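Local structure of aminotransferase class-III (Ochrobactrum anthropi, 5GHG) at residues 183-186 / 187-190; 197-200 / 201-204. The protein probably transfers amino groups between amines and keto compounds as an omega-transaminase, using a pyridoxal-phosphate cofactor held here in its pyridoxamine form. The protein carries 1 engineered substitution. One frame throughout, in Å; residues are numbered along the deposited sequence.

Contact 1. Residues 183-186 / 187-190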
ATOM      1  N   CYS B 183     -19.984 -18.269  -1.812  1.00  5.08           N
ATOM      2  CA  CYS B 183     -19.486 -17.921  -3.146  1.00  5.39           C
ATOM      3  C   CYS B 183     -20.577 -18.175  -4.193  1.00  4.56           C
ATOM      4  O   CYS B 183     -21.091 -19.292  -4.268  1.00  6.33           O
ATOM      5  CB  CYS B 183     -18.256 -18.745  -3.495  1.00  6.40           C
ATOM      6  SG  CYS B 183     -17.676 -18.418  -5.174  1.00 13.48           S
ATOM      7  N   PRO B 184     -20.918 -17.173  -5.050  1.00  4.37           N
ATOM      8  CA  PRO B 184     -21.967 -17.375  -6.064  1.00  5.32           C
ATOM      9  C   PRO B 184     -21.468 -18.069  -7.322  1.00  4.38           C
ATOM     10  O   PRO B 184     -21.581 -17.550  -8.429  1.00  7.55           O
ATOM     11  CB  PRO B 184     -22.460 -15.942  -6.327  1.00  5.66           C
ATOM     12  CG  PRO B 184     -21.286 -15.086  -6.053  1.00  8.46           C
ATOM     13  CD  PRO B 184     -20.448 -15.774  -5.009  1.00  7.04           C
ATOM     14  N   HIS B 185     -20.903 -19.269  -7.159  1.00  3.98           N
ATOM     15  CA  HIS B 185     -20.360 -20.036  -8.284  1.00  4.11           C
ATOM     16  C   HIS B 185     -21.242 -21.258  -8.526  1.00  3.49           C
ATOM     17  O   HIS B 185     -21.087 -22.284  -7.865  1.00  3.56           O
ATOM     18  CB  HIS B 185     -18.918 -20.472  -8.036  1.00  4.22           C
ATOM     19  CG  HIS B 185     -18.263 -21.063  -9.256  1.00  5.03           C
ATOM     20  ND1 HIS B 185     -17.077 -21.750  -9.203  1.00  4.32           N
ATOM     21  CD2 HIS B 185     -18.644 -21.074 -10.555  1.00  5.47           C
ATOM     22  CE1 HIS B 185     -16.743 -22.146 -10.415  1.00  6.61           C
ATOM     23  NE2 HIS B 185     -17.676 -21.749 -11.254  1.00  5.58           N
ATOM     24  N   PHE B 186     -22.154 -21.144  -9.490  1.00  4.37           N
ATOM     25  CA  PHE B 186     -23.173 -22.175  -9.689  1.00  5.05           C
ATOM     26  C   PHE B 186     -22.541 -23.532 -10.013  1.00  6.54           C
ATOM     27  O   PHE B 186     -22.952 -24.567  -9.473  1.00  5.28           O
ATOM     28  CB  PHE B 186     -24.133 -21.725 -10.787  1.00  6.93           C
ATOM     29  CG  PHE B 186     -25.235 -22.700 -11.079  1.00  8.14           C
ATOM     30  CD1 PHE B 186     -26.090 -23.125 -10.080  1.00  6.58           C
ATOM     31  CD2 PHE B 186     -25.436 -23.158 -12.379  1.00 10.67           C
ATOM     32  CE1 PHE B 186     -27.125 -24.018 -10.353  1.00  8.71           C
ATOM     33  CE2 PHE B 186     -26.477 -24.053 -12.665  1.00 10.50           C
ATOM     34  CZ  PHE B 186     -27.317 -24.482 -11.638  1.00  8.38           C
ATOM     35  N   TYR B 187     -21.527 -23.539 -10.873  1.00  6.08           N
ATOM     36  CA  TYR B 187     -20.874 -24.788 -11.261  1.00  7.13           C
ATOM     37  C   TYR B 187     -20.308 -25.542 -10.064  1.00  6.36           C
ATOM     38  O   TYR B 187     -20.310 -26.777 -10.043  1.00  6.27           O
ATOM     39  CB  TYR B 187     -19.762 -24.474 -12.279  1.00  5.89           C
ATOM     40  CG  TYR B 187     -18.946 -25.673 -12.730  1.00  8.15           C
ATOM     41  CD1 TYR B 187     -19.503 -26.642 -13.556  1.00  9.07           C
ATOM     42  CD2 TYR B 187     -17.610 -25.804 -12.372  1.00  6.74           C
ATOM     43  CE1 TYR B 187     -18.750 -27.736 -13.991  1.00  7.57           C
ATOM     44  CE2 TYR B 187     -16.853 -26.890 -12.802  1.00  7.66           C
ATOM     45  CZ  TYR B 187     -17.426 -27.849 -13.610  1.00  8.04           C
ATOM     46  OH  TYR B 187     -16.691 -28.926 -14.037  1.00  8.08           O
ATOM     47  N   ARG B 188     -19.776 -24.825  -9.082  1.00  5.32           N
ATOM     48  CA  ARG B 188     -19.162 -25.472  -7.922  1.00  6.00           C
ATOM     49  C   ARG B 188     -20.067 -25.548  -6.694  1.00  8.54           C
ATOM     50  O   ARG B 188     -19.762 -26.287  -5.765  1.00  9.38           O
ATOM     51  CB  ARG B 188     -17.862 -24.745  -7.539  1.00  8.40           C
ATOM     52  CG  ARG B 188     -16.672 -25.070  -8.464  1.00  8.72           C
ATOM     53  CD  ARG B 188     -16.203 -26.498  -8.247  1.00 11.30           C
ATOM     54  NE  ARG B 188     -15.309 -26.967  -9.300  1.00 10.71           N
ATOM     55  CZ  ARG B 188     -14.951 -28.248  -9.459  1.00 11.10           C
ATOM     56  NH1 ARG B 188     -15.416 -29.165  -8.627  1.00  8.93           N
ATOM     57  NH2 ARG B 188     -14.151 -28.609 -10.450  1.00  8.57           N
ATOM     58  N   GLU B 189     -21.149 -24.768  -6.648  1.00  7.79           N
ATOM     59  CA  GLU B 189     -21.957 -24.687  -5.433  1.00  8.23           C
ATOM     60  C   GLU B 189     -23.393 -25.119  -5.622  1.00  9.75           C
ATOM     61  O   GLU B 189     -24.066 -25.385  -4.624  1.00 10.52           O
ATOM     62  CB  GLU B 189     -21.945 -23.253  -4.870  1.00  8.74           C
ATOM     63  CG  GLU B 189     -20.572 -22.769  -4.421  1.00  9.46           C
ATOM     64  CD  GLU B 189     -20.140 -23.405  -3.127  1.00 17.57           C
ATOM     65  OE1 GLU B 189     -18.930 -23.357  -2.819  1.00 21.13           O
ATOM     66  OE2 GLU B 189     -21.018 -23.944  -2.412  1.00 16.97           O
ATOM     67  N   GLY B 190     -23.888 -25.170  -6.852  1.00  7.15           N
ATOM     68  CA  GLY B 190     -25.278 -25.538  -7.068  1.00  8.01           C
ATOM     69  C   GLY B 190     -25.517 -26.976  -6.655  1.00 13.83           C
ATOM     70  O   GLY B 190     -24.664 -27.838  -6.825  1.00  9.35           O
TER
HETATM   71  O   HOH W   1     -19.264 -20.871  -0.942  1.00 13.98           O

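Contact 2. Residues 197-200 / 201-204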
ATOM      1  N   GLU B 197     -31.236 -19.754 -11.252  1.00  6.07           N
ATOM      2  CA  GLU B 197     -31.987 -18.756 -10.517  1.00  8.69           C
ATOM      3  C   GLU B 197     -32.387 -19.245  -9.120  1.00  6.13           C
ATOM      4  O   GLU B 197     -32.479 -18.441  -8.189  1.00  6.52           O
ATOM      5  CB  GLU B 197     -33.218 -18.300 -11.305  1.00 10.61           C
ATOM      6  CG  GLU B 197     -32.862 -17.470 -12.535  1.00 20.49           C
ATOM      7  CD  GLU B 197     -34.074 -16.778 -13.173  1.00 24.98           C
ATOM      8  OE1 GLU B 197     -33.920 -16.209 -14.286  1.00 29.65           O
ATOM      9  OE2 GLU B 197     -35.158 -16.790 -12.555  1.00 28.32           O
ATOM     10  N   GLN B 198     -32.637 -20.538  -8.960  1.00  5.49           N
ATOM     11  CA  GLN B 198     -32.908 -21.064  -7.632  1.00  6.43           C
ATOM     12  C   GLN B 198     -31.674 -20.921  -6.747  1.00  7.00           C
ATOM     13  O   GLN B 198     -31.778 -20.596  -5.565  1.00  4.99           O
ATOM     14  CB  GLN B 198     -33.353 -22.529  -7.713  1.00  7.93           C
ATOM     15  CG  GLN B 198     -33.620 -23.199  -6.368  1.00  7.08           C
ATOM     16  CD  GLN B 198     -34.653 -22.487  -5.515  1.00 17.23           C
ATOM     17  OE1 GLN B 198     -34.488 -22.336  -4.281  1.00 21.68           O
ATOM     18  NE2 GLN B 198     -35.713 -22.039  -6.142  1.00 12.30           N
ATOM     19  N   PHE B 199     -30.497 -21.159  -7.324  1.00  4.93           N
ATOM     20  CA  PHE B 199     -29.250 -20.987  -6.588  1.00  5.38           C
ATOM     21  C   PHE B 199     -29.087 -19.528  -6.133  1.00  3.82           C
ATOM     22  O   PHE B 199     -28.663 -19.267  -5.014  1.00  4.38           O
ATOM     23  CB  PHE B 199     -28.097 -21.435  -7.493  1.00  4.90           C
ATOM     24  CG  PHE B 199     -26.737 -21.167  -6.953  1.00  5.31           C
ATOM     25  CD1 PHE B 199     -26.320 -21.738  -5.750  1.00  5.75           C
ATOM     26  CD2 PHE B 199     -25.839 -20.381  -7.668  1.00  4.98           C
ATOM     27  CE1 PHE B 199     -25.042 -21.507  -5.276  1.00  5.79           C
ATOM     28  CE2 PHE B 199     -24.560 -20.155  -7.181  1.00  4.78           C
ATOM     29  CZ  PHE B 199     -24.167 -20.713  -6.002  1.00  5.51           C
ATOM     30  N   ALA B 200     -29.456 -18.582  -6.989  1.00  2.96           N
ATOM     31  CA  ALA B 200     -29.407 -17.177  -6.608  1.00  4.21           C
ATOM     32  C   ALA B 200     -30.370 -16.885  -5.466  1.00  5.52           C
ATOM     33  O   ALA B 200     -30.035 -16.161  -4.513  1.00  4.43           O
ATOM     34  CB  ALA B 200     -29.714 -16.300  -7.808  1.00  4.42           C
ATOM     35  N   THR B 201     -31.576 -17.429  -5.546  1.00  4.06           N
ATOM     36  CA  THR B 201     -32.520 -17.297  -4.446  1.00  5.47           C
ATOM     37  C   THR B 201     -31.943 -17.871  -3.162  1.00  5.34           C
ATOM     38  O   THR B 201     -32.037 -17.251  -2.092  1.00  4.67           O
ATOM     39  CB  THR B 201     -33.847 -17.973  -4.818  1.00  5.72           C
ATOM     40  OG1 THR B 201     -34.488 -17.211  -5.833  1.00  6.91           O
ATOM     41  CG2 THR B 201     -34.775 -18.089  -3.600  1.00  9.67           C
ATOM     42  N   ARG B 202     -31.329 -19.057  -3.235  1.00  5.42           N
ATOM     43  CA  ARG B 202     -30.767 -19.651  -2.032  1.00  5.27           C
ATOM     44  C   ARG B 202     -29.636 -18.782  -1.455  1.00  6.13           C
ATOM     45  O   ARG B 202     -29.507 -18.664  -0.232  1.00  5.04           O
ATOM     46  CB  ARG B 202     -30.255 -21.070  -2.298  1.00  6.28           C
ATOM     47  CG  ARG B 202     -29.505 -21.649  -1.110  1.00  6.29           C
ATOM     48  CD  ARG B 202     -29.327 -23.166  -1.174  1.00  7.78           C
ATOM     49  NE  ARG B 202     -28.464 -23.599  -2.278  1.00  8.66           N
ATOM     50  CZ  ARG B 202     -27.149 -23.729  -2.204  1.00 11.16           C
ATOM     51  NH1 ARG B 202     -26.458 -24.169  -3.260  1.00 10.34           N
ATOM     52  NH2 ARG B 202     -26.513 -23.418  -1.083  1.00  8.86           N
ATOM     53  N   LEU B 203     -28.805 -18.192  -2.314  1.00  5.29           N
ATOM     54  CA  LEU B 203     -27.722 -17.350  -1.812  1.00  4.80           C
ATOM     55  C   LEU B 203     -28.260 -16.111  -1.097  1.00  5.82           C
ATOM     56  O   LEU B 203     -27.734 -15.708  -0.054  1.00  4.21           O
ATOM     57  CB  LEU B 203     -26.790 -16.920  -2.958  1.00  4.91           C
ATOM     58  CG  LEU B 203     -25.900 -17.996  -3.572  1.00  5.57           C
ATOM     59  CD1 LEU B 203     -25.443 -17.584  -4.959  1.00  6.57           C
ATOM     60  CD2 LEU B 203     -24.719 -18.266  -2.684  1.00  7.50           C
ATOM     61  N   ALA B 204     -29.294 -15.482  -1.650  1.00  5.35           N
ATOM     62  CA  ALA B 204     -29.890 -14.328  -0.981  1.00  7.30           C
ATOM     63  C   ALA B 204     -30.541 -14.729   0.348  1.00  7.25           C
ATOM     64  O   ALA B 204     -30.489 -13.965   1.318  1.00  6.57           O
ATOM     65  CB  ALA B 204     -30.908 -13.638  -1.886  1.00  5.48           C
TER

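Contact 1. Residues 183-186 / 187-190
The imidazole of His185 folds forward over the helix whose N-cap position it holds, so that the backbone N of Arg188 sits over the centre of one ring face, 4.0 Å above its plane. With CG anti to the backbone N (chi1 -171°), the ring lies beside the side chains of the first helical turn: ND1 meets Arg188 CG at 3.4 Å, and NE2 approaches Tyr187 CB at 3.6 Å, close to the plane of the tyrosine ring. Histidine suits the place because it packs flat while both nitrogens find polar partners, ND1 with Arg149 and NE2 with Glu373. Replacing the imidazole by the methyl of an alanine would probably leave Arg149 and Glu373 without their shared partner and open a gap beside Arg188 CB and CG.

In the large domain of these fold-type-I, pyridoxal-phosphate-dependent enzymes this turn follows edge strand 178-181: Pro184 centres an inverse gamma turn, His185 takes the N-cap, and the one-turn helix 186-189 begins. The carbonyl O of His185 receives two weak bonds, from Arg188 N at 3.1 Å and from Glu189 N at 2.8 Å. A straighter bond, Gly190 N to Phe186 O at 2.8 Å, closes the last turn before Gly190 leaves helical geometry. With CG anti to the carbonyl carbon, Glu189 carries that atom to 3.5 Å from Cys183 O; the bend at chi2 then turns the carboxylate toward a water, which accepts from Cys183 N and donates weakly to Glu189 OE1. Arg188 runs beside the imidazole and carries its guanidinium, its plane turned 65° from the ring, on to a salt bridge with Glu384.

Contact 2. Residues 197-200 / 201-204
Phe199 and Leu203, one helical turn apart, make the apolar part of this contact. The CD1 methyl of Leu203 sits over one face of the Phe199 ring, 3.7 Å from its centroid and 20° off the normal, a CH-pi contact displaced toward the CE2 and CZ rim. Phe199 swings its ring along the helix toward Leu203 because CG stands anti to the backbone N (chi1 173°). A branched leucine suits the position: CD1 reaches the ring while CG rests 3.4 Å from Phe199 O. Both side chains are buried. The small methyl of Ala204 allows close approach to Lys243 and Val247 of helix 240-250.

The polar contact falls at the ring's edge. Arg202 NH1 lies near the ring plane, 3.5 Å from Phe199 CD1, with the guanidinium turned 55° to the ring; the guanidinium thus meets the ring at its edge and does not stack on its face. A bend at chi3 brings the group back to this edge. Its other nitrogens are engaged in salt bridges, NE with Glu194 and NH2 with Glu206, which should fix its rotation. Thr201 OG1 is hydrogen-bonded to Lys243 NZ.

Backbone bonds complete the account: Thr201 N to Glu197 O at 3.0 Å, Arg202 N to Gln198 O at 2.8 Å, and likewise Leu203 to Phe199 and Ala204 to Ala200. This i to i+4 pattern, apolar on one flank and charged on another, is that of an amphipathic helix, here helix 196-214 packed on helix 240-250 in the fold-type-I large domain.

How the contacts relate
Contact 1 comes first along the chain and contact 2 follows after a short connection; their centres lie about 10 Å apart, on the same side of the chain's centre. Helix 186-189 and helix 196-214 are consecutive. The two contacts touch directly: Phe199 CZ packs on Glu189 CB at 3.6 Å, Leu203 CD1 on Pro184 CA at 3.7 Å, and Arg202 NH1 makes a weak hydrogen bond to Glu189 O. The long helix thus packs against the turn after strand 178-181, an outer strand of the mixed sheet that also holds strand 219-224. The side chain of Cys183 in contact 1 is about 13 Å from the bound cofactor, so this is scaffold packing outside its pocket.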